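Type IV secretion system protein VirB11 (Brucella suis, PDB 2GZA) binds and hydrolyses ATP as a hexameric cytoplasmic ATPase of the VirB type IV secretion system, a virulence machinery of this bacterium. Local coordinates at residues R255-E260 with G279-C284; V177-G182 with L320-V325; T190-L195 with P212-P217; R204-E209 with L249-T254. All blocks are in the same frame, centred on the assembly; numbering follows the deposited sequence.

Contact 1 of 4, residues R255-E260 with G279-C284; sequences RILLAE and GSITSC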
loop_
_atom_site.group_PDB
_atom_site.type_symbol
_atom_site.label_atom_id
_atom_site.label_comp_id
_atom_site.label_asym_id
_atom_site.label_seq_id
_atom_site.Cartn_x
_atom_site.Cartn_y
_atom_site.Cartn_z
ATOM N N ARG C 255 -34.580 -1.714 17.841
ATOM C CA ARG C 255 -33.804 -2.396 16.802
ATOM C C ARG C 255 -33.973 -1.787 15.417
ATOM O O ARG C 255 -34.998 -1.159 15.113
ATOM C CB ARG C 255 -34.029 -3.915 16.757
ATOM C CG ARG C 255 -35.336 -4.426 17.331
ATOM C CD ARG C 255 -35.087 -5.232 18.605
ATOM N NE ARG C 255 -34.513 -6.536 18.284
ATOM C CZ ARG C 255 -34.579 -7.612 19.059
ATOM N NH1 ARG C 255 -35.198 -7.570 20.227
ATOM N NH2 ARG C 255 -34.021 -8.739 18.655
ATOM N N ILE C 256 -32.942 -1.974 14.597
ATOM C CA ILE C 256 -32.931 -1.520 13.216
ATOM C C ILE C 256 -33.024 -2.730 12.310
ATOM O O ILE C 256 -32.269 -3.690 12.467
ATOM C CB ILE C 256 -31.656 -0.706 12.920
ATOM C CG1 ILE C 256 -31.616 0.534 13.816
ATOM C CG2 ILE C 256 -31.611 -0.286 11.467
ATOM C CD1 ILE C 256 -30.229 1.018 14.186
ATOM N N LEU C 257 -33.971 -2.686 11.381
ATOM C CA LEU C 257 -34.246 -3.809 10.504
ATOM C C LEU C 257 -33.982 -3.395 9.070
ATOM O O LEU C 257 -34.863 -2.886 8.381
ATOM C CB LEU C 257 -35.672 -4.310 10.712
ATOM C CG LEU C 257 -36.031 -4.618 12.170
ATOM C CD1 LEU C 257 -37.546 -4.756 12.344
ATOM C CD2 LEU C 257 -35.299 -5.859 12.679
ATOM N N LEU C 258 -32.734 -3.588 8.652
ATOM C CA LEU C 258 -32.315 -3.376 7.272
ATOM C C LEU C 258 -32.698 -4.604 6.460
ATOM O O LEU C 258 -32.219 -5.698 6.744
ATOM C CB LEU C 258 -30.801 -3.190 7.214
ATOM C CG LEU C 258 -30.132 -2.227 6.223
ATOM C CD1 LEU C 258 -28.719 -2.704 5.946
ATOM C CD2 LEU C 258 -30.880 -2.042 4.916
ATOM N N ALA C 259 -33.549 -4.422 5.458
ATOM C CA ALA C 259 -34.010 -5.534 4.634
ATOM C C ALA C 259 -32.852 -6.382 4.116
ATOM O O ALA C 259 -32.868 -7.603 4.242
ATOM C CB ALA C 259 -34.862 -5.033 3.480
ATOM N N GLU C 260 -31.834 -5.726 3.567
ATOM C CA GLU C 260 -30.786 -6.427 2.832
ATOM C C GLU C 260 -29.457 -5.678 2.831
ATOM O O GLU C 260 -29.414 -4.470 2.617
ATOM C CB GLU C 260 -31.236 -6.657 1.391
ATOM C CG GLU C 260 -30.548 -7.811 0.712
ATOM C CD GLU C 260 -30.883 -7.901 -0.755
ATOM O OE1 GLU C 260 -29.984 -8.282 -1.526
ATOM O OE2 GLU C 260 -32.031 -7.587 -1.140
ATOM N N GLY C 279 -29.931 -6.603 18.539
ATOM C CA GLY C 279 -31.175 -7.188 18.064
ATOM C C GLY C 279 -31.545 -6.952 16.618
ATOM O O GLY C 279 -32.692 -7.185 16.230
ATOM N N SER C 280 -30.581 -6.495 15.828
ATOM C CA SER C 280 -30.775 -6.303 14.391
ATOM C C SER C 280 -30.982 -7.621 13.659
ATOM O O SER C 280 -30.372 -8.634 13.987
ATOM C CB SER C 280 -29.577 -5.588 13.774
ATOM O OG SER C 280 -29.529 -4.225 14.164
ATOM N N ILE C 281 -31.863 -7.589 12.669
ATOM C CA ILE C 281 -32.078 -8.702 11.765
ATOM C C ILE C 281 -31.938 -8.126 10.371
ATOM O O ILE C 281 -32.503 -7.074 10.070
ATOM C CB ILE C 281 -33.471 -9.357 11.966
ATOM C CG1 ILE C 281 -33.661 -9.794 13.419
ATOM C CG2 ILE C 281 -33.663 -10.555 11.028
ATOM C CD1 ILE C 281 -35.117 -9.978 13.819
ATOM N N THR C 282 -31.154 -8.800 9.537
ATOM C CA THR C 282 -30.972 -8.406 8.143
ATOM C C THR C 282 -30.839 -9.643 7.258
ATOM O O THR C 282 -30.895 -10.771 7.750
ATOM C CB THR C 282 -29.756 -7.457 7.976
ATOM O OG1 THR C 282 -29.687 -6.989 6.626
ATOM C CG2 THR C 282 -28.450 -8.147 8.341
ATOM N N SER C 283 -30.675 -9.443 5.957
ATOM C CA SER C 283 -30.459 -10.562 5.052
ATOM C C SER C 283 -29.286 -10.316 4.108
ATOM O O SER C 283 -28.801 -9.189 3.974
ATOM C CB SER C 283 -31.715 -10.856 4.248
ATOM O OG SER C 283 -31.882 -9.889 3.234
ATOM N N CYS C 284 -28.851 -11.380 3.438
ATOM C CA CYS C 284 -27.738 -11.313 2.515
ATOM C C CYS C 284 -27.800 -12.513 1.575
ATOM O O CYS C 284 -27.939 -13.644 2.025
ATOM C CB CYS C 284 -26.427 -11.308 3.313
ATOM S SG CYS C 284 -24.899 -11.211 2.359
HETATM O O HOH W 1 -30.381 -2.863 16.464
HETATM O O HOH W 2 -30.789 -4.862 10.301
#

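Contact 2 of 4, residues V177-G182 with L320-V325; sequences VIVVAG and LVVDVV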
loop_
_atom_site.group_PDB
_atom_site.type_symbol
_atom_site.label_atom_id
_atom_site.label_comp_id
_atom_site.label_asym_id
_atom_site.label_seq_id
_atom_site.Cartn_x
_atom_site.Cartn_y
_atom_site.Cartn_z
ATOM N N VAL C 177 -27.683 -10.304 17.001
ATOM C CA VAL C 177 -27.672 -9.805 15.632
ATOM C C VAL C 177 -27.766 -11.002 14.698
ATOM O O VAL C 177 -26.929 -11.907 14.744
ATOM C CB VAL C 177 -26.406 -8.987 15.328
ATOM C CG1 VAL C 177 -26.365 -8.583 13.857
ATOM C CG2 VAL C 177 -26.344 -7.776 16.218
ATOM N N ILE C 178 -28.802 -11.011 13.868
ATOM C CA ILE C 178 -29.107 -12.158 13.016
ATOM C C ILE C 178 -29.090 -11.771 11.548
ATOM O O ILE C 178 -29.760 -10.821 11.133
ATOM C CB ILE C 178 -30.475 -12.785 13.375
ATOM C CG1 ILE C 178 -30.501 -13.195 14.847
ATOM C CG2 ILE C 178 -30.777 -13.987 12.466
ATOM C CD1 ILE C 178 -31.896 -13.335 15.431
ATOM N N VAL C 179 -28.311 -12.519 10.774
ATOM C CA VAL C 179 -28.277 -12.385 9.320
ATOM C C VAL C 179 -28.961 -13.592 8.674
ATOM O O VAL C 179 -28.537 -14.727 8.857
ATOM C CB VAL C 179 -26.818 -12.274 8.768
ATOM C CG1 VAL C 179 -26.819 -12.212 7.234
ATOM C CG2 VAL C 179 -26.100 -11.070 9.347
ATOM N N VAL C 180 -30.027 -13.342 7.930
ATOM C CA VAL C 180 -30.703 -14.401 7.186
ATOM C C VAL C 180 -30.048 -14.549 5.810
ATOM O O VAL C 180 -30.064 -13.625 5.003
ATOM C CB VAL C 180 -32.215 -14.124 7.059
ATOM C CG1 VAL C 180 -32.893 -15.197 6.220
ATOM C CG2 VAL C 180 -32.851 -14.043 8.443
ATOM N N ALA C 181 -29.446 -15.703 5.560
ATOM C CA ALA C 181 -28.725 -15.920 4.317
ATOM C C ALA C 181 -29.414 -16.931 3.420
ATOM O O ALA C 181 -30.206 -17.753 3.874
ATOM C CB ALA C 181 -27.293 -16.338 4.592
ATOM N N GLY C 182 -29.101 -16.868 2.134
ATOM C CA GLY C 182 -29.658 -17.802 1.166
ATOM C C GLY C 182 -29.479 -17.300 -0.245
ATOM O O GLY C 182 -29.142 -16.141 -0.451
ATOM N N LEU C 320 -17.387 -9.949 15.604
ATOM C CA LEU C 320 -17.722 -9.235 16.828
ATOM C C LEU C 320 -19.155 -8.734 16.822
ATOM O O LEU C 320 -19.767 -8.567 17.876
ATOM C CB LEU C 320 -16.762 -8.069 17.026
ATOM C CG LEU C 320 -15.349 -8.440 17.473
ATOM C CD1 LEU C 320 -14.454 -7.236 17.393
ATOM C CD2 LEU C 320 -15.335 -9.020 18.882
ATOM N N VAL C 321 -19.683 -8.521 15.626
ATOM C CA VAL C 321 -20.951 -7.845 15.424
ATOM C C VAL C 321 -22.077 -8.820 15.066
ATOM O O VAL C 321 -23.214 -8.639 15.493
ATOM C CB VAL C 321 -20.773 -6.757 14.342
ATOM C CG1 VAL C 321 -22.053 -6.512 13.564
ATOM C CG2 VAL C 321 -20.255 -5.489 14.974
ATOM N N VAL C 322 -21.759 -9.852 14.294
ATOM C CA VAL C 322 -22.773 -10.788 13.798
ATOM C C VAL C 322 -22.813 -12.033 14.662
ATOM O O VAL C 322 -21.848 -12.791 14.705
ATOM C CB VAL C 322 -22.539 -11.191 12.300
ATOM C CG1 VAL C 322 -23.549 -12.239 11.858
ATOM C CG2 VAL C 322 -22.622 -9.975 11.387
ATOM N N ASP C 323 -23.935 -12.243 15.337
ATOM C CA ASP C 323 -24.072 -13.342 16.286
ATOM C C ASP C 323 -24.517 -14.628 15.605
ATOM O O ASP C 323 -23.943 -15.693 15.843
ATOM C CB ASP C 323 -25.047 -12.975 17.402
ATOM C CG ASP C 323 -24.531 -11.856 18.274
ATOM O OD1 ASP C 323 -23.390 -11.979 18.766
ATOM O OD2 ASP C 323 -25.267 -10.858 18.463
ATOM N N VAL C 324 -25.543 -14.531 14.764
ATOM C CA VAL C 324 -26.135 -15.702 14.140
ATOM C C VAL C 324 -26.277 -15.494 12.636
ATOM O O VAL C 324 -26.647 -14.417 12.184
ATOM C CB VAL C 324 -27.519 -16.042 14.763
ATOM C CG1 VAL C 324 -28.138 -17.263 14.099
ATOM C CG2 VAL C 324 -27.403 -16.264 16.267
ATOM N N VAL C 325 -25.958 -16.528 11.865
ATOM C CA VAL C 325 -26.262 -16.557 10.438
ATOM C C VAL C 325 -27.138 -17.776 10.157
ATOM O O VAL C 325 -26.723 -18.912 10.400
ATOM C CB VAL C 325 -24.983 -16.627 9.541
ATOM C CG1 VAL C 325 -25.357 -16.684 8.054
ATOM C CG2 VAL C 325 -24.052 -15.456 9.802
#

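Contact 3 of 4, residues T190-L195 with P212-P217; sequences TLMKAL and PELFLP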
loop_
_atom_site.group_PDB
_atom_site.type_symbol
_atom_site.label_atom_id
_atom_site.label_comp_id
_atom_site.label_asym_id
_atom_site.label_seq_id
_atom_site.Cartn_x
_atom_site.Cartn_y
_atom_site.Cartn_z
ATOM N N THR C 190 -39.180 -13.786 3.977
ATOM C CA THR C 190 -40.254 -14.419 4.726
ATOM C C THR C 190 -39.772 -14.885 6.097
ATOM O O THR C 190 -40.443 -14.646 7.098
ATOM C CB THR C 190 -40.893 -15.589 3.941
ATOM O OG1 THR C 190 -41.161 -15.174 2.598
ATOM C CG2 THR C 190 -42.194 -16.027 4.592
ATOM N N LEU C 191 -38.610 -15.530 6.143
ATOM C CA LEU C 191 -38.027 -15.942 7.419
ATOM C C LEU C 191 -37.711 -14.723 8.294
ATOM O O LEU C 191 -37.968 -14.718 9.501
ATOM C CB LEU C 191 -36.777 -16.793 7.205
ATOM C CG LEU C 191 -36.038 -17.269 8.459
ATOM C CD1 LEU C 191 -36.954 -18.084 9.376
ATOM C CD2 LEU C 191 -34.807 -18.071 8.074
ATOM N N MET C 192 -37.163 -13.688 7.674
ATOM C CA MET C 192 -36.853 -12.445 8.372
ATOM C C MET C 192 -38.121 -11.892 9.028
ATOM O O MET C 192 -38.094 -11.476 10.191
ATOM C CB MET C 192 -36.195 -11.443 7.410
ATOM C CG MET C 192 -35.778 -10.116 8.012
ATOM S SD MET C 192 -34.495 -9.224 7.067
ATOM C CE MET C 192 -35.044 -9.469 5.374
ATOM N N LYS C 193 -39.230 -11.925 8.292
ATOM C CA LYS C 193 -40.527 -11.494 8.826
ATOM C C LYS C 193 -41.032 -12.404 9.947
ATOM O O LYS C 193 -41.633 -11.923 10.909
ATOM C CB LYS C 193 -41.578 -11.392 7.718
ATOM C CG LYS C 193 -41.380 -10.207 6.791
ATOM C CD LYS C 193 -42.698 -9.700 6.221
ATOM C CE LYS C 193 -43.136 -10.494 5.004
ATOM N NZ LYS C 193 -44.196 -9.782 4.236
ATOM N N ALA C 194 -40.788 -13.705 9.820
ATOM C CA ALA C 194 -41.134 -14.648 10.875
ATOM C C ALA C 194 -40.356 -14.325 12.143
ATOM O O ALA C 194 -40.906 -14.352 13.235
ATOM C CB ALA C 194 -40.867 -16.078 10.432
ATOM N N LEU C 195 -39.076 -14.012 11.987
ATOM C CA LEU C 195 -38.210 -13.678 13.118
ATOM C C LEU C 195 -38.584 -12.357 13.782
ATOM O O LEU C 195 -38.419 -12.191 14.994
ATOM C CB LEU C 195 -36.738 -13.644 12.692
ATOM C CG LEU C 195 -36.062 -14.964 12.315
ATOM C CD1 LEU C 195 -34.680 -14.704 11.751
ATOM C CD2 LEU C 195 -35.988 -15.922 13.497
ATOM N N PRO C 212 -41.428 -1.946 -0.147
ATOM C CA PRO C 212 -42.233 -2.173 1.052
ATOM C C PRO C 212 -42.589 -3.649 1.197
ATOM O O PRO C 212 -43.387 -4.177 0.416
ATOM C CB PRO C 212 -43.488 -1.320 0.811
ATOM C CG PRO C 212 -43.158 -0.444 -0.366
ATOM C CD PRO C 212 -42.156 -1.182 -1.168
ATOM N N GLU C 213 -41.971 -4.306 2.175
ATOM C CA GLU C 213 -42.183 -5.736 2.410
ATOM C C GLU C 213 -42.241 -6.076 3.888
ATOM O O GLU C 213 -42.961 -6.983 4.291
ATOM C CB GLU C 213 -41.080 -6.569 1.757
ATOM C CG GLU C 213 -41.228 -6.782 0.262
ATOM C CD GLU C 213 -40.098 -7.608 -0.331
ATOM O OE1 GLU C 213 -38.950 -7.491 0.151
ATOM O OE2 GLU C 213 -40.358 -8.373 -1.282
ATOM N N LEU C 214 -41.464 -5.352 4.687
ATOM C CA LEU C 214 -41.352 -5.630 6.113
ATOM C C LEU C 214 -42.414 -4.885 6.922
ATOM O O LEU C 214 -42.096 -4.031 7.754
ATOM C CB LEU C 214 -39.935 -5.309 6.617
ATOM C CG LEU C 214 -38.735 -6.050 5.986
ATOM C CD1 LEU C 214 -37.414 -5.418 6.390
ATOM C CD2 LEU C 214 -38.728 -7.526 6.326
ATOM N N PHE C 215 -43.675 -5.215 6.663
ATOM C CA PHE C 215 -44.801 -4.619 7.379
ATOM C C PHE C 215 -44.824 -5.081 8.830
ATOM O O PHE C 215 -44.398 -6.195 9.135
ATOM C CB PHE C 215 -46.117 -4.963 6.684
ATOM C CG PHE C 215 -46.075 -4.788 5.195
ATOM C CD1 PHE C 215 -46.034 -3.520 4.633
ATOM C CD2 PHE C 215 -46.071 -5.896 4.353
ATOM C CE1 PHE C 215 -45.988 -3.359 3.256
ATOM C CE2 PHE C 215 -46.029 -5.745 2.978
ATOM C CZ PHE C 215 -45.987 -4.473 2.425
ATOM N N LEU C 216 -45.306 -4.216 9.721
ATOM C CA LEU C 216 -45.319 -4.508 11.155
ATOM C C LEU C 216 -46.693 -4.255 11.786
ATOM O O LEU C 216 -46.882 -3.258 12.490
ATOM C CB LEU C 216 -44.227 -3.704 11.876
ATOM C CG LEU C 216 -42.772 -4.002 11.493
ATOM C CD1 LEU C 216 -41.880 -2.784 11.658
ATOM C CD2 LEU C 216 -42.211 -5.185 12.268
ATOM N N PRO C 217 -47.649 -5.167 11.551
ATOM C CA PRO C 217 -49.020 -4.986 12.041
ATOM C C PRO C 217 -49.119 -4.990 13.573
ATOM O O PRO C 217 -50.020 -4.371 14.139
ATOM C CB PRO C 217 -49.760 -6.194 11.449
ATOM C CG PRO C 217 -48.700 -7.218 11.228
ATOM C CD PRO C 217 -47.491 -6.441 10.820
#

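Contact 4 of 4, residues R204-E209 with L249-T254; sequences RLITIE and LRMKPT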
loop_
_atom_site.group_PDB
_atom_site.type_symbol
_atom_site.label_atom_id
_atom_site.label_comp_id
_atom_site.label_asym_id
_atom_site.label_seq_id
_atom_site.Cartn_x
_atom_site.Cartn_y
_atom_site.Cartn_z
ATOM N N ARG C 204 -39.490 -0.268 19.906
ATOM C CA ARG C 204 -39.525 0.641 18.775
ATOM C C ARG C 204 -38.676 0.094 17.624
ATOM O O ARG C 204 -37.494 -0.181 17.810
ATOM C CB ARG C 204 -39.056 2.035 19.201
ATOM C CG ARG C 204 -39.001 3.037 18.065
ATOM C CD ARG C 204 -38.862 4.446 18.573
ATOM N NE ARG C 204 -39.427 5.394 17.616
ATOM C CZ ARG C 204 -38.730 6.324 16.979
ATOM N NH1 ARG C 204 -37.430 6.461 17.200
ATOM N NH2 ARG C 204 -39.339 7.132 16.136
ATOM N N LEU C 205 -39.282 -0.051 16.444
ATOM C CA LEU C 205 -38.594 -0.626 15.280
ATOM C C LEU C 205 -38.518 0.338 14.109
ATOM O O LEU C 205 -39.447 1.095 13.843
ATOM C CB LEU C 205 -39.247 -1.938 14.824
ATOM C CG LEU C 205 -39.548 -3.019 15.865
ATOM C CD1 LEU C 205 -40.151 -4.249 15.205
ATOM C CD2 LEU C 205 -38.313 -3.396 16.639
ATOM N N ILE C 206 -37.392 0.302 13.415
ATOM C CA ILE C 206 -37.210 1.077 12.204
ATOM C C ILE C 206 -36.730 0.151 11.082
ATOM O O ILE C 206 -35.709 -0.513 11.220
ATOM C CB ILE C 206 -36.241 2.264 12.437
ATOM C CG1 ILE C 206 -36.773 3.165 13.571
ATOM C CG2 ILE C 206 -36.033 3.045 11.140
ATOM C CD1 ILE C 206 -35.987 4.438 13.833
ATOM N N THR C 207 -37.494 0.090 9.992
ATOM C CA THR C 207 -37.129 -0.719 8.839
ATOM C C THR C 207 -36.486 0.162 7.796
ATOM O O THR C 207 -36.878 1.313 7.636
ATOM C CB THR C 207 -38.337 -1.455 8.205
ATOM O OG1 THR C 207 -39.327 -0.506 7.794
ATOM C CG2 THR C 207 -38.940 -2.434 9.183
ATOM N N ILE C 208 -35.492 -0.387 7.102
ATOM C CA ILE C 208 -34.833 0.297 5.994
ATOM C C ILE C 208 -34.920 -0.588 4.765
ATOM O O ILE C 208 -34.321 -1.664 4.718
ATOM C CB ILE C 208 -33.347 0.617 6.295
ATOM C CG1 ILE C 208 -33.223 1.523 7.523
ATOM C CG2 ILE C 208 -32.701 1.293 5.089
ATOM C CD1 ILE C 208 -31.876 1.508 8.182
ATOM N N GLU C 209 -35.667 -0.136 3.768
ATOM C CA GLU C 209 -35.877 -0.946 2.582
ATOM C C GLU C 209 -36.006 -0.138 1.300
ATOM O O GLU C 209 -36.116 1.088 1.334
ATOM C CB GLU C 209 -37.051 -1.903 2.793
ATOM C CG GLU C 209 -38.308 -1.252 3.244
ATOM C CD GLU C 209 -39.279 -2.209 3.900
ATOM O OE1 GLU C 209 -39.147 -3.438 3.714
ATOM O OE2 GLU C 209 -40.198 -1.717 4.592
ATOM N N LEU C 249 -29.452 6.359 14.050
ATOM C CA LEU C 249 -28.692 6.675 15.259
ATOM C C LEU C 249 -29.321 7.832 16.043
ATOM O O LEU C 249 -29.180 7.919 17.266
ATOM C CB LEU C 249 -27.233 6.998 14.919
ATOM C CG LEU C 249 -26.375 5.945 14.203
ATOM C CD1 LEU C 249 -25.026 6.512 13.830
ATOM C CD2 LEU C 249 -26.211 4.665 15.020
ATOM N N ARG C 250 -30.031 8.700 15.331
ATOM C CA ARG C 250 -30.668 9.868 15.935
ATOM C C ARG C 250 -32.179 9.735 16.117
ATOM O O ARG C 250 -32.840 10.688 16.515
ATOM C CB ARG C 250 -30.375 11.111 15.109
ATOM C CG ARG C 250 -28.911 11.420 14.972
ATOM C CD ARG C 250 -28.704 12.864 14.617
ATOM N NE ARG C 250 -27.363 13.296 14.985
ATOM C CZ ARG C 250 -26.339 13.314 14.125
ATOM N NH1 ARG C 250 -26.518 12.924 12.860
ATOM N NH2 ARG C 250 -25.144 13.713 14.525
ATOM N N MET C 251 -32.729 8.572 15.791
ATOM C CA MET C 251 -34.124 8.270 16.135
ATOM C C MET C 251 -33.929 7.434 17.378
ATOM O O MET C 251 -32.876 7.372 17.840
ATOM C CB MET C 251 -34.829 7.568 14.987
ATOM C CG MET C 251 -34.971 8.493 13.788
ATOM S SD MET C 251 -35.101 7.663 12.201
ATOM C CE MET C 251 -34.297 8.866 11.193
ATOM N N LYS C 252 -34.849 6.803 18.016
ATOM C CA LYS C 252 -34.389 6.143 19.235
ATOM C C LYS C 252 -34.887 4.732 19.124
ATOM O O LYS C 252 -35.755 4.337 19.886
ATOM C CB LYS C 252 -34.931 6.882 20.475
ATOM C CG LYS C 252 -34.634 6.248 21.838
ATOM C CD LYS C 252 -33.433 6.863 22.552
ATOM C CE LYS C 252 -33.288 6.250 23.938
ATOM N NZ LYS C 252 -32.380 7.025 24.827
ATOM N N PRO C 253 -34.362 3.967 18.144
ATOM C CA PRO C 253 -34.983 2.682 17.914
ATOM C C PRO C 253 -34.498 1.677 18.941
ATOM O O PRO C 253 -33.443 1.865 19.536
ATOM C CB PRO C 253 -34.501 2.306 16.510
ATOM C CG PRO C 253 -33.175 2.962 16.376
ATOM C CD PRO C 253 -33.204 4.189 17.255
ATOM N N THR C 254 -35.287 0.638 19.166
ATOM C CA THR C 254 -34.831 -0.486 19.946
ATOM C C THR C 254 -34.027 -1.395 19.009
ATOM O O THR C 254 -32.912 -1.791 19.347
ATOM C CB THR C 254 -35.990 -1.244 20.609
ATOM O OG1 THR C 254 -36.971 -0.314 21.084
ATOM C CG2 THR C 254 -35.478 -2.068 21.769
#

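Contact 1 of 4, residues R255-E260 with G279-C284
Arg-255 and Gly-279 meet where the carbonyl oxygen of Gly-279 sits at the guanidinium edge, in the plane of that group. Two nitrogens reach this one oxygen side-on: NE of Arg-255 at 2.8 Å from Gly-279 O, with an N-H...O angle of 157°, and NH2, by a longer and more bent bond. Bends at chi2 and chi3 fold the chain back far enough for this; NH2 also bonds Val-172 O, while NH1 bonds Gln-203.

Further along, the hydroxyls do the joining. Thr-282 OG1 donates to Leu-258 O (2.8 Å) from above the carbonyl plane, whereas Ser-283 OG donates to Ala-259 O (2.7 Å) in plane, on a lone pair. The Ser-283 hydroxyl is put there by chi1 of 76°, which sets OG between the backbone N and carbonyl carbon. Leu-257 and Ile-281 lie side by side and point the same way, CD2 of the leucine 4.0 Å from CB of the isoleucine, with helix 188-196 against both. Ser-280 and Thr-282 instead touch Phe-269 of helix 265-274.

The strand axes run 20° from parallel and approach to 5.4 Å, and a water joins their backbones: it donates to Ile-256 O and Ile-281 O and accepts from Leu-258 N. With the side chain of Ser-283 about 4 Å from that of Lys-188, predicted to bind ATP, and about 5 Å from a bound sulfate, this pair of parallel strands lies beside the nucleotide site in the RecA-like P-loop ATPase core, and the apolar run ending in Glu-260 is consistent with a Walker B strand.

Contact 2 of 4, residues V177-G182 with L320-V325
Val-179 crosses Val-322 at about a right angle, its CG2 branch 3.8 Å from CG1 of Val-322. With CG1 of Val-179 anti to the backbone N (chi1 177°), CG2 falls anti to the carbonyl carbon, and it is this branch that meets the residue leaving helix 311-321. On the same face of the sheet Ala-181 CB touches Val-325 CG1 at 4.0 Å, and Thr-292 of helix 289-300 packs against Val-179, Ala-181 and Val-325. The other face holds Ile-178 and Val-324, side by side and pointing the same way, with CG1 of the isoleucine 4.1 Å from CB of the valine; helix 164-173 lies against both.

The backbones pair as parallel strands. Val-324 N donates to Val-177 O (3.0 Å), and Val-179 N donates to Val-324 O (2.9 Å) at an N-H...O angle of 174°. Asp-323 N adds a weak bond to Val-177 O.

One side chain extends the pairing backwards. Asp-323 OD2 accepts Val-177 N at 2.9 Å, through its anti lone pair, and the N-H...O angle of 166° shows a nearly straight bond. OD1 meanwhile forms a salt bridge with Lys-350. The chemistry is thus split: valines, isoleucine and alanine pack both faces of the strand that ends at Gly-182 of the predicted ATP site, while one buried carboxylate holds the start of that strand and probably has its charge balanced by the lysine.

Contact 3 of 4, residues T190-L195 with P212-P217
Lys-193 reaches from helix 188-196 to the loop at Glu-213 and Leu-214. From CB the chain leaves with CG anti to the carbonyl carbon, and CG lies 3.8 Å from CD2 of Leu-214; the two side chains slant across one another. CD comes next and passes 3.3 Å from Glu-213 O. A turn at chi3 of -83° then keeps the rest of the chain by this carbonyl: CE stays 3.6 Å from Glu-213 O, and NZ donates to Glu-213 O at 3.1 Å, with a C=O...N angle of 155° and the nitrogen tilted 17° from the carbonyl plane. NZ also comes within 4.3 Å of Phe-215 CD2, obliquely to the ring.

The acceptor is held by its own loop: Leu-214 is the centre of an inverse gamma turn, in which Phe-215 N bonds weakly to Glu-213 O. The ammonium therefore ties down a turn rather than a carboxylate, since Glu-213 OE2 is 6.9 Å from Lys-193 NZ and accepts from Ser-123 N of a neighbouring subunit. The opposite charge may still steady the lysine at that range.

A smaller apolar touch, Met-192 CE with Leu-214 CD2, completes the contact. Helix 188-196 begins within the predicted ATP-binding segment and packs Leu-191 and Leu-195 on strand 178-182. The 212-217 loop connects strand 205-209 to strand 222-226: Leu-214 leans on Thr-207, Leu-216 touches both strands, and Phe-215 packs on Phe-124 of the same neighbouring subunit.

Contact 4 of 4, residues R204-E209 with L249-T254
Arg-204, just before strand 205-209, joins Thr-254 through its backbone. Its N donates to Thr-254 OG1 at 2.8 Å (N-H...O angle 141°), and its O accepts Thr-254 N at 2.7 Å with an angle of 150°, so one threonine grips both polar backbone atoms of the arginine. The side chain then runs out extended from CG to NE, with CG anti to the backbone N (chi1 177°). That straight path carries CD past the backbone of Lys-252, 3.4 Å from Lys-252 O, and brings NH1 near Met-251 CB, the two side chains crossing at about a right angle. Beyond the contact NE bonds Asn-221 and NH2 bonds Asn-44.

Two residues on, Ile-206 points at the loop. Its CD1 makes the nearest touches, 3.5 Å from Met-251 CB, 3.7 Å from Met-251 SD and also 3.7 Å from Pro-253 CB, which CG1 approaches too. Methionine and isoleucine cross almost perpendicularly, whereas the proline ring is met at a slant. Cys-248 of helix 241-248 and Leu-225 of strand 222-226 touch the same isoleucine.

Polar grip and apolar packing are therefore separated along the segment: one bond to the Thr-254 hydroxyl and one from its backbone N lie just ahead of strand 255-258, which pairs with strand 205-209, while CD1 of Ile-206 packs on methionine and proline by apolar contact.

All four contacts belong to the ATPase core and meet round strands 178-182, 205-209, 255-258 and 281-285. Contact 1 is central. Its centre is about 9 Å from that of contact 2, about 10 Å from that of contact 3 and about 11 Å from that of contact 4. Neighbouring strands 281-285 and 178-182 join it to contact 2, strands 255-258 and 205-209 to contact 4, and Met-192 packing on Thr-282 to contact 3. Contacts 2 and 4 do not touch, their centres about 18 Å apart. Along the chain contact 2 encloses the others; contacts 3 and 4 interleave, and both close before contact 1 opens. Contacts 1 to 3 thereby gather distant sequence beside the predicted ATP-binding loop; contact 4 lies farther off.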